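Local coordinates for WbbZ protein (Klebsiella pneumoniae subsp. pneumoniae NTUH-K2044, PDB 6X1L), which is of unknown function but belongs to the polysaccharide pyruvyl transferase family, consistent with a role in modifying cell-surface polysaccharide, at residues Gly36-Ala39 with Ser40-Asp44. Numbering follows the deposited sequence.
Sequences GVIA and SATYD
The Tyr43 ring turns one side back along the helix to Ala39: its CE2 lies 3.9 Å from Ala39 CB, while Ala39 O meets the ring obliquely, 3.0 Å from Tyr43 CD2. With chi1 -64°, Tyr43 CG stands anti to its carbonyl carbon and beside its own backbone N, which brings CD2 and CE2 up against Ala39. Ala39 O also accepts the Tyr43 N-H, nearly in line with the C=O (C=O...N 164°). The ring's far end is fixed by a hydrogen bond from Tyr43 OH to the carbonyl of Trp200. On the neighbouring carbonyl, Ile38 O is gripped twice by Thr42, from opposite faces of its carbonyl plane: Thr42 N at 2.9 Å, and Thr42 OG1 at 2.7 Å from Ile38 O, well above that plane. Ser40 OG lies 2.8 Å from Gly36 O and is also hydrogen-bonded to Thr210 OG1, while Ser40 N gives Gly36 O a straight helical bond (N-H...O 169°). All this lies within helix 33-48, the crossover of the beta-alpha-beta unit between strands 23-27 and 53-55; Val37, Ser40 and Tyr43 pack on helix 203-218, and Val37 and Ile38 on helix 228-236.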
# COMPACT_ATOMS: atom_id res chain seq x y z
N GLY A 36 3.51 -5.89 8.06
CA GLY A 36 2.10 -5.99 7.74
C GLY A 36 1.70 -7.36 7.27
O GLY A 36 0.56 -7.79 7.47
N VAL A 37 2.62 -8.08 6.61
CA VAL A 37 2.34 -9.45 6.20
C VAL A 37 2.21 -10.36 7.42
O VAL A 37 1.34 -11.23 7.47
CB VAL A 37 3.45 -9.95 5.25
CG1 VAL A 37 3.16 -11.38 4.82
CG2 VAL A 37 3.56 -9.03 4.03
N ILE A 38 3.07 -10.17 8.42
CA ILE A 38 2.97 -10.96 9.65
C ILE A 38 1.62 -10.72 10.32
O ILE A 38 0.96 -11.66 10.78
CB ILE A 38 4.13 -10.64 10.61
CG1 ILE A 38 5.47 -10.90 9.93
CG2 ILE A 38 4.02 -11.47 11.90
CD1 ILE A 38 6.66 -10.66 10.82
N ALA A 39 1.17 -9.47 10.34
CA ALA A 39 -0.10 -9.16 10.98
C ALA A 39 -1.27 -9.75 10.21
O ALA A 39 -2.17 -10.35 10.80
CB ALA A 39 -0.26 -7.65 11.14
N SER A 40 -1.27 -9.59 8.88
CA SER A 40 -2.30 -10.21 8.05
C SER A 40 -2.43 -11.70 8.36
O SER A 40 -3.53 -12.20 8.62
CB SER A 40 -1.99 -10.00 6.57
OG SER A 40 -1.77 -8.64 6.27
N ALA A 41 -1.31 -12.41 8.33
CA ALA A 41 -1.32 -13.84 8.62
C ALA A 41 -1.75 -14.14 10.05
O ALA A 41 -2.39 -15.16 10.31
CB ALA A 41 0.07 -14.44 8.36
N THR A 42 -1.42 -13.26 11.00
CA THR A 42 -1.88 -13.45 12.37
C THR A 42 -3.39 -13.28 12.47
O THR A 42 -4.06 -14.02 13.19
CB THR A 42 -1.15 -12.49 13.30
OG1 THR A 42 0.26 -12.66 13.16
CG2 THR A 42 -1.54 -12.76 14.75
N TYR A 43 -3.95 -12.31 11.73
CA TYR A 43 -5.40 -12.16 11.72
C TYR A 43 -6.07 -13.37 11.07
O TYR A 43 -7.12 -13.82 11.53
CB TYR A 43 -5.79 -10.86 11.03
CG TYR A 43 -5.29 -9.63 11.77
CD1 TYR A 43 -5.51 -9.50 13.14
CD2 TYR A 43 -4.58 -8.64 11.12
CE1 TYR A 43 -5.05 -8.39 13.83
CE2 TYR A 43 -4.11 -7.53 11.81
CZ TYR A 43 -4.35 -7.41 13.16
OH TYR A 43 -3.89 -6.31 13.85
N ASP A 44 -5.47 -13.89 9.99
CA ASP A 44 -5.97 -15.12 9.40
C ASP A 44 -5.91 -16.27 10.40
O ASP A 44 -6.83 -17.10 10.46
CB ASP A 44 -5.17 -15.47 8.15
CG ASP A 44 -5.32 -14.42 7.05
OD1 ASP A 44 -6.15 -13.51 7.21
OD2 ASP A 44 -4.60 -14.52 6.02